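Methyltransferase type 12 (Clostridium thermocellum, PDB 3JWI) probably transfers a methyl group from S-adenosyl-L-methionine to the 2'-hydroxyl of the 3'-terminal nucleotide of small RNAs, this chain being its methyltransferase domain. Local coordinates at residues Gln14-Val19 against Gly39-Leu44; Asn27-Ile32 against Gly100-Thr105; Phe51-Gly56 against Arg83-Gln88; Val92-Arg97 against Glu122-Glu127; Val106-Glu111 against Ile135-Asn140. All blocks are in the same frame, centred on the assembly; numbering follows the deposited sequence.

Contact 1 (Gln14-Val19 against Gly39-Leu44)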
# COMPACT_ATOMS: atom_id res chain seq x y z
N GLN A 14 7.57 5.62 9.61
CA GLN A 14 8.00 4.24 9.75
C GLN A 14 7.29 3.35 8.73
O GLN A 14 7.93 2.54 8.05
CB GLN A 14 7.70 3.73 11.16
CG GLN A 14 8.41 4.49 12.26
CD GLN A 14 8.07 3.94 13.64
OE1 GLN A 14 6.92 3.97 14.06
NE2 GLN A 14 9.08 3.45 14.34
N ARG A 15 5.98 3.51 8.63
CA ARG A 15 5.19 2.71 7.71
C ARG A 15 5.68 2.87 6.27
O ARG A 15 6.06 1.89 5.63
CB ARG A 15 3.71 3.09 7.81
CG ARG A 15 2.80 2.27 6.91
CD ARG A 15 1.35 2.37 7.35
NE ARG A 15 0.90 3.76 7.39
CZ ARG A 15 0.29 4.32 8.43
NH1 ARG A 15 0.06 3.61 9.52
NH2 ARG A 15 -0.07 5.60 8.37
N LEU A 16 5.69 4.10 5.76
CA LEU A 16 6.14 4.34 4.39
C LEU A 16 7.63 4.09 4.24
O LEU A 16 8.09 3.65 3.18
CB LEU A 16 5.80 5.76 3.95
CG LEU A 16 4.31 6.09 3.86
CD1 LEU A 16 4.12 7.50 3.31
CD2 LEU A 16 3.61 5.07 2.97
N GLY A 17 8.38 4.35 5.30
CA GLY A 17 9.81 4.14 5.24
C GLY A 17 10.13 2.67 5.08
O GLY A 17 11.11 2.30 4.42
N THR A 18 9.30 1.82 5.68
CA THR A 18 9.50 0.37 5.60
C THR A 18 9.17 -0.13 4.20
O THR A 18 9.88 -0.97 3.66
CB THR A 18 8.61 -0.38 6.61
OG1 THR A 18 8.87 0.11 7.93
CG2 THR A 18 8.90 -1.88 6.56
N VAL A 19 8.09 0.39 3.63
CA VAL A 19 7.68 -0.02 2.29
C VAL A 19 8.83 0.21 1.31
O VAL A 19 9.19 -0.69 0.54
CB VAL A 19 6.43 0.76 1.82
CG1 VAL A 19 6.07 0.37 0.40
CG2 VAL A 19 5.26 0.47 2.74
N GLY A 39 -0.64 10.65 -2.38
CA GLY A 39 0.73 10.47 -2.85
C GLY A 39 1.90 10.44 -1.88
O GLY A 39 3.04 10.53 -2.32
N ASN A 40 1.63 10.30 -0.59
CA ASN A 40 2.69 10.25 0.42
C ASN A 40 3.81 9.27 0.06
O ASN A 40 4.99 9.61 0.16
CB ASN A 40 2.10 9.88 1.78
CG ASN A 40 1.50 11.08 2.51
OD1 ASN A 40 0.92 11.97 1.90
ND2 ASN A 40 1.64 11.09 3.83
N LEU A 41 3.46 8.06 -0.36
CA LEU A 41 4.47 7.07 -0.73
C LEU A 41 5.16 7.50 -2.02
O LEU A 41 6.37 7.31 -2.19
CB LEU A 41 3.85 5.69 -0.93
CG LEU A 41 4.81 4.59 -1.43
CD1 LEU A 41 5.84 4.29 -0.36
CD2 LEU A 41 4.03 3.34 -1.77
N LEU A 42 4.39 8.07 -2.94
CA LEU A 42 4.95 8.54 -4.21
C LEU A 42 6.05 9.56 -3.93
O LEU A 42 7.09 9.57 -4.59
CB LEU A 42 3.86 9.18 -5.06
CG LEU A 42 2.93 8.26 -5.85
CD1 LEU A 42 2.54 7.03 -5.05
CD2 LEU A 42 1.70 9.06 -6.24
N SER A 43 5.80 10.41 -2.94
CA SER A 43 6.77 11.43 -2.55
C SER A 43 8.10 10.78 -2.19
O SER A 43 9.13 11.10 -2.78
CB SER A 43 6.24 12.22 -1.36
OG SER A 43 7.23 13.10 -0.86
N LEU A 44 8.06 9.86 -1.23
CA LEU A 44 9.26 9.17 -0.79
C LEU A 44 9.95 8.42 -1.93
O LEU A 44 11.17 8.45 -2.04
CB LEU A 44 8.92 8.18 0.33
CG LEU A 44 8.57 8.80 1.68
CD1 LEU A 44 8.20 7.70 2.66
CD2 LEU A 44 9.75 9.61 2.20
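Leu16 lays its isobutyl group over the first turn of helix 40-46, with each part of the side chain meeting a different residue. Its CD1 lies 3.5 Å from Asn40 CB, while its CD2 faces Leu41, with CB of that residue 4.0 Å away. Nearer the backbone, Leu16 CB receives the methyl CD1 of Leu44 at 3.3 Å, tighter than ordinary van der Waals contact. The leucine is thus held between side chains one turn apart, Asn40 and Leu44, with Leu41 at its inner side. CG of Leu16 stands anti to its carbonyl carbon (chi1 -65°), which carries both methyl groups out toward the second helix.

One turn further along helix 11-25, Val19 continues the contact inward: its CG1 approaches Leu41 CD1 to 4.0 Å, the two side chains crossing at about a right angle. The axes of 14-19 and 40-44 cross at -53°, and both helices lie on one side of the Rossmann-like sheet of class I methyltransferases, where Val19 and Leu41 also rest on Thr105 of strand 103-107. No hydrogen bond joins the segments, so the association is made by apolar packing. Asn40 meets Leu16 through CB and its backbone carbonyl carbon, while its amide OD1 accepts a hydrogen bond from Arg70 of helix 61-71.

Contact 2 (Asn27-Ile32 against Gly100-Thr105); sequences NAKKVI and GYDAAT
Ile32 holds CG1 trans to its amide nitrogen (chi1 179°), which turns CB and CG2 to the phenol ring of Tyr101, whose own CG stands anti to the carbonyl carbon (chi1 -72°). The pair sits where strands 30-34 and 103-107 run parallel in the Rossmann-like sheet; they are strands 1 and 4 in chain order, neighbours in the middle of the 3-2-1-4-5-7-6 arrangement.

Ile32 CB lies 3.8 Å from the centroid of the Tyr101 ring and close to the ring normal, a CH-pi contact over one face, and CG2 of the same residue comes 3.7 Å from Tyr101 CG. The ring edge, meanwhile, runs along the backbone at Lys30 C. Tyr101 OH reaches across to Thr55 OG1 of strand 53-58, a hydrogen bond that anchors the far end of the ring.

Three bonds pair the strands: Ala103 N to Lys30 O (3.2 Å), Ile32 N to Ala103 O and Thr105 N to Ile32 O. On the side of the sheet that carries Val31 and Ala103, the methyl groups of Ala28 and Ala103 meet beneath Leu23 of helix 11-25. At the start of the paired strands, Lys30 O accepts from a second donor, Asp102 N (2.9 Å), while the carboxylate of Asp102 turns back on segment 27-32. Its OD2 takes the backbone N-H groups of Lys29 and Lys30, each N 2.8 Å away on the anti side of that oxygen, one from either face of the carboxylate plane and each roughly 30° out of it.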
# COMPACT_ATOMS: atom_id res chain seq x y z
N ASN A 27 14.93 -5.13 -5.08
CA ASN A 27 15.42 -4.42 -6.26
C ASN A 27 14.32 -4.08 -7.25
O ASN A 27 14.48 -4.27 -8.46
CB ASN A 27 16.50 -5.24 -6.95
CG ASN A 27 17.34 -4.41 -7.91
OD1 ASN A 27 17.69 -3.26 -7.61
ND2 ASN A 27 17.68 -4.98 -9.06
N ALA A 28 13.19 -3.57 -6.75
CA ALA A 28 12.07 -3.19 -7.61
C ALA A 28 12.41 -1.86 -8.29
O ALA A 28 12.79 -0.91 -7.63
CB ALA A 28 10.81 -3.03 -6.77
N LYS A 29 12.25 -1.81 -9.61
CA LYS A 29 12.56 -0.59 -10.35
C LYS A 29 11.30 0.12 -10.84
O LYS A 29 11.31 1.33 -11.09
CB LYS A 29 13.47 -0.92 -11.54
CG LYS A 29 14.81 -1.51 -11.13
CD LYS A 29 15.61 -0.55 -10.26
CE LYS A 29 16.96 -1.14 -9.85
NZ LYS A 29 17.79 -1.54 -11.03
N LYS A 30 10.22 -0.64 -11.01
CA LYS A 30 8.95 -0.09 -11.46
C LYS A 30 7.90 -0.42 -10.41
O LYS A 30 7.58 -1.59 -10.18
CB LYS A 30 8.57 -0.68 -12.82
CG LYS A 30 9.57 -0.36 -13.93
CD LYS A 30 8.97 -0.66 -15.29
CE LYS A 30 9.98 -0.48 -16.41
NZ LYS A 30 11.10 -1.46 -16.30
N VAL A 31 7.36 0.61 -9.77
CA VAL A 31 6.39 0.44 -8.69
C VAL A 31 5.05 1.12 -8.94
O VAL A 31 5.00 2.26 -9.39
CB VAL A 31 6.97 0.99 -7.37
CG1 VAL A 31 6.01 0.74 -6.21
CG2 VAL A 31 8.33 0.38 -7.11
N ILE A 32 3.96 0.42 -8.64
CA ILE A 32 2.63 0.99 -8.80
C ILE A 32 1.90 0.92 -7.45
O ILE A 32 1.72 -0.16 -6.89
CB ILE A 32 1.82 0.24 -9.90
CG1 ILE A 32 0.42 0.83 -10.01
CG2 ILE A 32 1.75 -1.26 -9.59
CD1 ILE A 32 -0.34 0.40 -11.26
N GLY A 100 3.12 -4.72 -16.27
CA GLY A 100 4.50 -4.34 -16.51
C GLY A 100 5.27 -3.82 -15.31
O GLY A 100 6.35 -3.26 -15.47
N TYR A 101 4.73 -4.01 -14.11
CA TYR A 101 5.42 -3.52 -12.92
C TYR A 101 6.17 -4.58 -12.13
O TYR A 101 5.80 -5.76 -12.14
CB TYR A 101 4.41 -2.80 -12.02
CG TYR A 101 3.98 -1.48 -12.58
CD1 TYR A 101 4.72 -0.32 -12.33
CD2 TYR A 101 2.88 -1.38 -13.44
CE1 TYR A 101 4.39 0.90 -12.91
CE2 TYR A 101 2.53 -0.16 -14.03
CZ TYR A 101 3.30 0.98 -13.76
OH TYR A 101 3.01 2.18 -14.36
N ASP A 102 7.24 -4.15 -11.46
CA ASP A 102 8.04 -5.05 -10.64
C ASP A 102 7.32 -5.31 -9.31
O ASP A 102 7.36 -6.43 -8.79
CB ASP A 102 9.40 -4.44 -10.32
CG ASP A 102 10.29 -4.31 -11.53
OD1 ASP A 102 10.30 -5.25 -12.36
OD2 ASP A 102 10.98 -3.28 -11.65
N ALA A 103 6.69 -4.28 -8.77
CA ALA A 103 6.00 -4.41 -7.49
C ALA A 103 4.78 -3.53 -7.40
O ALA A 103 4.67 -2.52 -8.10
CB ALA A 103 6.97 -4.09 -6.34
N ALA A 104 3.84 -3.93 -6.54
CA ALA A 104 2.62 -3.18 -6.31
C ALA A 104 2.53 -2.97 -4.81
O ALA A 104 2.89 -3.84 -4.03
CB ALA A 104 1.41 -3.98 -6.81
N THR A 105 2.08 -1.79 -4.41
CA THR A 105 1.92 -1.48 -3.00
C THR A 105 0.44 -1.20 -2.74
O THR A 105 -0.22 -0.52 -3.52
CB THR A 105 2.77 -0.25 -2.58
OG1 THR A 105 2.41 0.87 -3.39
CG2 THR A 105 4.24 -0.54 -2.75

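Contact 3 (Phe51-Gly56 against Arg83-Gln88)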
# COMPACT_ATOMS: atom_id res chain seq x y z
N PHE A 51 14.39 4.11 -8.44
CA PHE A 51 13.09 3.79 -9.03
C PHE A 51 12.92 4.47 -10.38
O PHE A 51 12.84 5.69 -10.46
CB PHE A 51 11.97 4.20 -8.07
CG PHE A 51 12.03 3.51 -6.75
CD1 PHE A 51 11.95 2.12 -6.67
CD2 PHE A 51 12.24 4.23 -5.58
CE1 PHE A 51 12.08 1.47 -5.45
CE2 PHE A 51 12.37 3.58 -4.36
CZ PHE A 51 12.29 2.20 -4.29
N GLU A 52 12.85 3.67 -11.44
CA GLU A 52 12.70 4.19 -12.79
C GLU A 52 11.28 4.64 -13.12
O GLU A 52 11.09 5.64 -13.81
CB GLU A 52 13.15 3.13 -13.80
CG GLU A 52 14.54 2.60 -13.51
CD GLU A 52 15.00 1.58 -14.54
OE1 GLU A 52 14.21 0.68 -14.88
OE2 GLU A 52 16.17 1.67 -14.99
N GLN A 53 10.28 3.92 -12.63
CA GLN A 53 8.89 4.28 -12.89
C GLN A 53 8.07 4.20 -11.61
O GLN A 53 8.01 3.16 -10.96
CB GLN A 53 8.29 3.36 -13.96
CG GLN A 53 6.84 3.69 -14.33
CD GLN A 53 6.66 5.12 -14.82
OE1 GLN A 53 7.40 5.59 -15.69
NE2 GLN A 53 5.67 5.82 -14.27
N ILE A 54 7.44 5.33 -11.27
CA ILE A 54 6.63 5.46 -10.06
C ILE A 54 5.20 5.81 -10.50
O ILE A 54 4.98 6.84 -11.14
CB ILE A 54 7.19 6.58 -9.16
CG1 ILE A 54 8.63 6.24 -8.76
CG2 ILE A 54 6.33 6.76 -7.92
CD1 ILE A 54 9.38 7.39 -8.11
N THR A 55 4.25 4.96 -10.16
CA THR A 55 2.86 5.18 -10.56
C THR A 55 1.86 5.11 -9.40
O THR A 55 1.94 4.23 -8.54
CB THR A 55 2.44 4.17 -11.64
OG1 THR A 55 3.30 4.31 -12.79
CG2 THR A 55 0.99 4.39 -12.07
N GLY A 56 0.92 6.05 -9.41
CA GLY A 56 -0.10 6.09 -8.38
C GLY A 56 -1.47 5.99 -9.01
O GLY A 56 -1.73 6.58 -10.06
N ARG A 83 9.40 10.08 -14.75
CA ARG A 83 9.36 8.81 -14.03
C ARG A 83 8.07 8.55 -13.27
O ARG A 83 7.78 7.41 -12.91
CB ARG A 83 10.51 8.74 -13.03
CG ARG A 83 11.90 8.95 -13.59
CD ARG A 83 12.93 8.67 -12.51
NE ARG A 83 12.64 9.40 -11.27
CZ ARG A 83 13.25 9.16 -10.11
NH1 ARG A 83 14.17 8.21 -10.03
NH2 ARG A 83 12.93 9.87 -9.04
N ILE A 84 7.29 9.59 -13.02
CA ILE A 84 6.06 9.41 -12.26
C ILE A 84 4.81 9.54 -13.12
O ILE A 84 4.82 10.18 -14.17
CB ILE A 84 6.01 10.43 -11.10
CG1 ILE A 84 4.82 10.14 -10.19
CG2 ILE A 84 5.92 11.84 -11.66
CD1 ILE A 84 4.81 10.96 -8.93
N SER A 85 3.73 8.90 -12.67
CA SER A 85 2.45 8.92 -13.37
C SER A 85 1.31 8.73 -12.39
O SER A 85 1.42 7.97 -11.44
CB SER A 85 2.39 7.81 -14.42
OG SER A 85 3.32 8.03 -15.46
N LEU A 86 0.21 9.44 -12.63
CA LEU A 86 -0.97 9.35 -11.78
C LEU A 86 -2.19 9.23 -12.67
O LEU A 86 -2.34 9.98 -13.64
CB LEU A 86 -1.11 10.62 -10.93
CG LEU A 86 0.02 10.98 -9.97
CD1 LEU A 86 -0.27 12.35 -9.37
CD2 LEU A 86 0.13 9.92 -8.88
N PHE A 87 -3.06 8.27 -12.37
CA PHE A 87 -4.28 8.12 -13.15
C PHE A 87 -5.39 7.50 -12.31
O PHE A 87 -5.13 6.91 -11.27
CB PHE A 87 -4.01 7.31 -14.44
CG PHE A 87 -3.68 5.85 -14.21
CD1 PHE A 87 -4.69 4.92 -13.98
CD2 PHE A 87 -2.36 5.41 -14.26
CE1 PHE A 87 -4.40 3.57 -13.82
CE2 PHE A 87 -2.06 4.06 -14.10
CZ PHE A 87 -3.08 3.14 -13.88
N GLN A 88 -6.62 7.67 -12.77
CA GLN A 88 -7.80 7.19 -12.06
C GLN A 88 -8.28 5.83 -12.55
O GLN A 88 -8.30 5.57 -13.75
CB GLN A 88 -8.93 8.21 -12.20
CG GLN A 88 -10.26 7.74 -11.65
CD GLN A 88 -11.40 8.66 -12.05
OE1 GLN A 88 -11.66 8.88 -13.23
NE2 GLN A 88 -12.10 9.20 -11.05
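Ile54 N donates to Arg83 O over 2.7 Å in an almost straight bond (176° at the hydrogen), the first of four backbone bonds that pair these parallel strands. Ser85 N to Ile54 O, Gly56 N to Ser85 O (2.8 Å) and Phe87 N to Gly56 O (3.2 Å) carry the pairing onward. The side chain of Arg83, bent at chi3, runs alongside the backbone of 51-52, its CB 3.2 Å from Glu52 O and its NH1 near Phe51 O.

Side chains follow the alternation of the sheet. Thr55 and Ser85 share one face, and Thr55 CG2 reaches Phe87 CE2 at 3.7 Å; Ile54, Ile84 and Leu86 occupy the other, toward helices 40-46 and 61-71. Lacking a side chain, Gly56 lets Leu86 CD2 settle 3.9 Å from its CA.

Gln53 folds its amide back over the strand pair by a bend at chi2 (57°). NE2 then donates to Thr55 OG1 (3.2 Å), whose second partner is Tyr101, and, weakly, to Ser85 OG (3.4 Å). Further out, Phe87 makes a cation-pi contact with Arg97.

Strand 84-88 is outermost within the chain, and its backbone bonds to 53-56 anchor it to the sheet of the methyltransferase domain. The amide of Gln53 adds only a modest polar tie between the strands, since its stronger bond stays within its own strand.

Contact 4 (Val92-Arg97 against Glu122-Glu127)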
# COMPACT_ATOMS: atom_id res chain seq x y z
N VAL A 92 -11.23 -2.36 -9.28
CA VAL A 92 -12.00 -3.60 -9.23
C VAL A 92 -12.17 -4.22 -10.62
O VAL A 92 -12.75 -5.29 -10.76
CB VAL A 92 -13.41 -3.41 -8.59
CG1 VAL A 92 -13.28 -3.08 -7.11
CG2 VAL A 92 -14.17 -2.32 -9.31
N TYR A 93 -11.68 -3.53 -11.64
CA TYR A 93 -11.76 -4.04 -13.01
C TYR A 93 -10.36 -4.04 -13.58
O TYR A 93 -9.51 -3.27 -13.14
CB TYR A 93 -12.65 -3.16 -13.89
CG TYR A 93 -14.10 -3.15 -13.49
CD1 TYR A 93 -14.87 -4.30 -13.58
CD2 TYR A 93 -14.70 -1.99 -13.02
CE1 TYR A 93 -16.22 -4.30 -13.22
CE2 TYR A 93 -16.04 -1.97 -12.64
CZ TYR A 93 -16.80 -3.13 -12.75
OH TYR A 93 -18.13 -3.13 -12.37
N ARG A 94 -10.11 -4.91 -14.56
CA ARG A 94 -8.79 -4.96 -15.17
C ARG A 94 -8.48 -3.68 -15.92
O ARG A 94 -9.37 -3.01 -16.46
CB ARG A 94 -8.69 -6.18 -16.09
CG ARG A 94 -8.36 -7.44 -15.31
CD ARG A 94 -9.03 -8.67 -15.86
NE ARG A 94 -8.42 -9.15 -17.09
CZ ARG A 94 -7.84 -10.34 -17.22
NH1 ARG A 94 -7.78 -11.18 -16.20
NH2 ARG A 94 -7.34 -10.70 -18.39
N ASP A 95 -7.20 -3.32 -15.92
CA ASP A 95 -6.76 -2.11 -16.58
C ASP A 95 -5.37 -2.38 -17.14
O ASP A 95 -4.46 -2.72 -16.38
CB ASP A 95 -6.71 -0.96 -15.56
CG ASP A 95 -6.49 0.39 -16.21
OD1 ASP A 95 -5.56 0.51 -17.04
OD2 ASP A 95 -7.25 1.33 -15.89
N LYS A 96 -5.22 -2.22 -18.45
CA LYS A 96 -3.94 -2.48 -19.11
C LYS A 96 -2.81 -1.67 -18.50
O LYS A 96 -1.67 -2.12 -18.48
CB LYS A 96 -4.03 -2.18 -20.61
CG LYS A 96 -4.53 -3.36 -21.45
CD LYS A 96 -4.15 -3.18 -22.91
CE LYS A 96 -4.37 -4.45 -23.73
NZ LYS A 96 -5.80 -4.88 -23.75
N ARG A 97 -3.13 -0.49 -17.98
CA ARG A 97 -2.12 0.36 -17.38
C ARG A 97 -1.52 -0.25 -16.12
O ARG A 97 -0.50 0.24 -15.62
CB ARG A 97 -2.69 1.75 -17.08
CG ARG A 97 -2.81 2.64 -18.31
CD ARG A 97 -3.57 3.92 -18.01
NE ARG A 97 -4.95 3.65 -17.61
CZ ARG A 97 -5.84 4.60 -17.33
NH1 ARG A 97 -5.50 5.88 -17.41
NH2 ARG A 97 -7.08 4.27 -16.97
N GLU A 122 -8.82 -8.39 -5.42
CA GLU A 122 -7.87 -9.49 -5.28
C GLU A 122 -7.49 -10.10 -6.62
O GLU A 122 -6.31 -10.34 -6.88
CB GLU A 122 -8.46 -10.59 -4.39
CG GLU A 122 -8.32 -10.35 -2.90
CD GLU A 122 -9.23 -11.26 -2.08
OE1 GLU A 122 -9.54 -12.38 -2.55
OE2 GLU A 122 -9.62 -10.85 -0.96
N LYS A 123 -8.49 -10.35 -7.46
CA LYS A 123 -8.25 -10.92 -8.78
C LYS A 123 -7.42 -9.98 -9.65
O LYS A 123 -6.45 -10.38 -10.26
CB LYS A 123 -9.56 -11.24 -9.50
CG LYS A 123 -10.36 -12.37 -8.88
CD LYS A 123 -11.61 -12.69 -9.70
CE LYS A 123 -11.25 -13.22 -11.08
NZ LYS A 123 -10.56 -14.54 -11.01
N VAL A 124 -7.82 -8.72 -9.70
CA VAL A 124 -7.10 -7.72 -10.48
C VAL A 124 -5.64 -7.60 -10.04
O VAL A 124 -4.73 -7.49 -10.86
CB VAL A 124 -7.78 -6.34 -10.37
CG1 VAL A 124 -6.87 -5.26 -10.95
CG2 VAL A 124 -9.13 -6.36 -11.10
N LEU A 125 -5.41 -7.64 -8.73
CA LEU A 125 -4.06 -7.52 -8.18
C LEU A 125 -3.18 -8.76 -8.30
O LEU A 125 -2.10 -8.73 -8.90
CB LEU A 125 -4.15 -7.12 -6.70
CG LEU A 125 -2.84 -7.03 -5.92
CD1 LEU A 125 -1.86 -6.09 -6.63
CD2 LEU A 125 -3.13 -6.55 -4.50
N PHE A 126 -3.65 -9.86 -7.73
CA PHE A 126 -2.87 -11.09 -7.71
C PHE A 126 -2.92 -11.97 -8.95
O PHE A 126 -2.00 -12.74 -9.21
CB PHE A 126 -3.27 -11.91 -6.49
CG PHE A 126 -2.91 -11.28 -5.18
CD1 PHE A 126 -1.57 -11.12 -4.83
CD2 PHE A 126 -3.89 -10.85 -4.30
CE1 PHE A 126 -1.21 -10.54 -3.61
CE2 PHE A 126 -3.56 -10.27 -3.08
CZ PHE A 126 -2.21 -10.11 -2.73
N GLU A 127 -4.01 -11.86 -9.70
CA GLU A 127 -4.17 -12.67 -10.90
C GLU A 127 -3.79 -11.94 -12.19
O GLU A 127 -3.08 -12.50 -13.02
CB GLU A 127 -5.61 -13.18 -10.97
CG GLU A 127 -6.01 -13.78 -12.32
CD GLU A 127 -7.48 -14.21 -12.36
OE1 GLU A 127 -7.83 -15.20 -11.68
OE2 GLU A 127 -8.28 -13.53 -13.06
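Glu127 OE2 is approached by two cations: Arg94 NH1 across the contact in a long salt bridge of 4.0 Å, and Lys123 NZ from one turn earlier in its own helix, weakly, at 3.2 Å. This salt-bridge network spans the loop before strand 103-107 and helix 115-129, the crossover helix of a beta-alpha-beta unit, but its link across is long. The shorter bond of Lys123 NZ goes to the other oxygen, Glu127 OE1, at 2.9 Å. Arg94 meets OE2 at the edge of its guanidinium, whose plane is turned 74° from that of the carboxylate. The electrostatic tie across the contact is therefore loose, and it lies at the surface.

Val124 supplies the close packing. With CG2 anti to the carbonyl carbon, it pushes that methyl against the loop backbone, 3.6 Å from Tyr93 C and 3.7 Å from Val92 C. Leu125, next along the helix, turns instead to Ala104 and Val106 of the sheet.

Beyond Arg94 the loop is braced from within. Asp95 OD1 accepts Arg97 N at 2.8 Å, an Asx turn, through its anti lone pair. The guanidinium of Arg97 grips the same carboxylate side-on, NE to OD1 through the syn lone pair and NH2 to OD2 of Asp95 at 3.1 Å.

Contact 5 (Val106-Glu111 against Ile135-Asn140)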
# COMPACT_ATOMS: atom_id res chain seq x y z
N VAL A 106 -0.07 -1.74 -1.64
CA VAL A 106 -1.46 -1.55 -1.25
C VAL A 106 -1.39 -1.17 0.22
O VAL A 106 -1.49 -2.02 1.11
CB VAL A 106 -2.27 -2.84 -1.44
CG1 VAL A 106 -3.76 -2.57 -1.25
CG2 VAL A 106 -2.01 -3.40 -2.82
N ILE A 107 -1.21 0.13 0.46
CA ILE A 107 -1.06 0.67 1.80
C ILE A 107 -2.35 1.26 2.36
O ILE A 107 -2.92 2.19 1.80
CB ILE A 107 0.03 1.77 1.81
CG1 ILE A 107 1.22 1.34 0.93
CG2 ILE A 107 0.48 2.05 3.24
CD1 ILE A 107 1.90 0.06 1.36
N GLU A 108 -2.81 0.70 3.48
CA GLU A 108 -4.02 1.17 4.13
C GLU A 108 -5.18 1.29 3.14
O GLU A 108 -5.85 2.33 3.07
CB GLU A 108 -3.75 2.52 4.82
CG GLU A 108 -2.44 2.56 5.62
CD GLU A 108 -2.39 1.53 6.75
OE1 GLU A 108 -3.24 1.62 7.65
OE2 GLU A 108 -1.50 0.64 6.74
N VAL A 109 -5.41 0.24 2.37
CA VAL A 109 -6.48 0.24 1.38
C VAL A 109 -7.55 -0.84 1.61
O VAL A 109 -8.75 -0.56 1.53
CB VAL A 109 -5.90 0.05 -0.05
CG1 VAL A 109 -7.03 -0.28 -1.03
CG2 VAL A 109 -5.17 1.33 -0.49
N ILE A 110 -7.14 -2.07 1.91
CA ILE A 110 -8.09 -3.16 2.07
C ILE A 110 -9.14 -3.04 3.18
O ILE A 110 -10.25 -3.55 3.02
CB ILE A 110 -7.37 -4.51 2.23
CG1 ILE A 110 -6.60 -4.56 3.55
CG2 ILE A 110 -6.43 -4.72 1.04
CD1 ILE A 110 -5.85 -5.87 3.78
N GLU A 111 -8.81 -2.37 4.28
CA GLU A 111 -9.77 -2.22 5.36
C GLU A 111 -10.95 -1.35 4.94
O GLU A 111 -12.00 -1.35 5.59
CB GLU A 111 -9.11 -1.60 6.60
CG GLU A 111 -8.66 -0.15 6.42
CD GLU A 111 -7.23 -0.03 5.91
OE1 GLU A 111 -6.76 -0.95 5.19
OE2 GLU A 111 -6.59 1.00 6.22
N ILE A 135 3.22 -5.55 -1.70
CA ILE A 135 3.32 -5.12 -0.30
C ILE A 135 1.96 -4.60 0.16
O ILE A 135 1.36 -3.75 -0.48
CB ILE A 135 4.39 -4.00 -0.14
CG1 ILE A 135 5.73 -4.49 -0.70
CG2 ILE A 135 4.53 -3.64 1.32
CD1 ILE A 135 6.84 -3.43 -0.72
N VAL A 136 1.48 -5.13 1.27
CA VAL A 136 0.16 -4.75 1.79
C VAL A 136 0.24 -4.41 3.27
O VAL A 136 0.80 -5.18 4.05
CB VAL A 136 -0.85 -5.91 1.60
CG1 VAL A 136 -2.24 -5.50 2.07
CG2 VAL A 136 -0.87 -6.35 0.14
N SER A 137 -0.33 -3.28 3.67
CA SER A 137 -0.33 -2.90 5.08
C SER A 137 -1.73 -2.45 5.46
O SER A 137 -2.42 -1.81 4.67
CB SER A 137 0.67 -1.76 5.36
OG SER A 137 0.12 -0.52 4.96
N THR A 138 -2.13 -2.77 6.68
CA THR A 138 -3.45 -2.39 7.16
C THR A 138 -3.32 -2.20 8.68
O THR A 138 -2.45 -2.80 9.30
CB THR A 138 -4.49 -3.50 6.81
OG1 THR A 138 -5.81 -3.00 7.03
CG2 THR A 138 -4.26 -4.75 7.66
N PRO A 139 -4.16 -1.36 9.29
CA PRO A 139 -4.04 -1.17 10.74
C PRO A 139 -4.31 -2.45 11.54
O PRO A 139 -4.84 -3.43 11.01
CB PRO A 139 -5.05 -0.08 11.05
CG PRO A 139 -5.22 0.65 9.74
CD PRO A 139 -5.19 -0.47 8.72
N ASN A 140 -3.94 -2.41 12.81
CA ASN A 140 -4.16 -3.52 13.73
C ASN A 140 -5.26 -3.05 14.68
O ASN A 140 -5.02 -2.21 15.56
CB ASN A 140 -2.87 -3.82 14.50
CG ASN A 140 -3.03 -4.91 15.55
OD1 ASN A 140 -4.13 -5.41 15.80
ND2 ASN A 140 -1.92 -5.27 16.19
O HOH W 1 -4.01 -2.19 2.49
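Strands 103-107 and 133-139, the two strands of a right-handed beta-alpha-beta crossover through helix 115-129, meet here at their C-terminal ends, where Ile107 belongs to a magnesium site seen in this protein, although no metal is bound in this chain. Val106 N donates to Ile135 O (2.7 Å), Ser137 N returns a bond to Val106 O, and Glu108 N reaches Ser137 O (2.8 Å).

Past the last bridge, two glutamates fold back onto the neighbouring strand. Glu108, bent at chi2 (-60°), brings OE2 within 2.7 Å of Ser137 OG, which donates to its anti lone pair. Glu111 OE1 accepts from Thr138 OG1 at 2.9 Å, the hydroxyl standing well above the carboxylate plane. Pro139 lies against both carboxylates, its CG 3.0 Å from Glu108 OE1 and its CD 3.2 Å from Glu111 OE2. On the apolar side, Ile110 CD1 packs against Val136 CG1.

A water fills the fork between the strands, donating to Val106 O and Ser137 O and accepting from Val109 N (2.8 Å). Backbone polar groups are thus satisfied as the strands part, and the hydroxyl protons of Ser137 and Thr138 are committed to carboxylates, which would restrict the rotation of both hydroxyls.

Contacts 2, 3 and 5 pair strands of one sheet. Contacts 2 and 3 join through Val31 N to Gln53 O at 2.9 Å, while contacts 2 and 5 share strand 103-107, and Ala104 O accepts from Ile135 N at 2.9 Å. Helices lie on both sides of this sheet: contact 1 packs Val19 CG1 against Thr105 CG2 (3.8 Å) and Leu42 CD2 against Gly56 CA of contact 3 (4.1 Å), whereas the helix of contact 4 lies on the other side. Phe87 CZ of contact 3 meets Arg97 CB of contact 4 at 3.5 Å. Contacts 1 and 4 stand about 23 Å apart between centres. Ile107, in contact 5, is a magnesium-site residue; the side chain of Val19 is about 4 Å from that of Ile107, and the side chain of Val109 about 4 Å from Gly35, the other such residue.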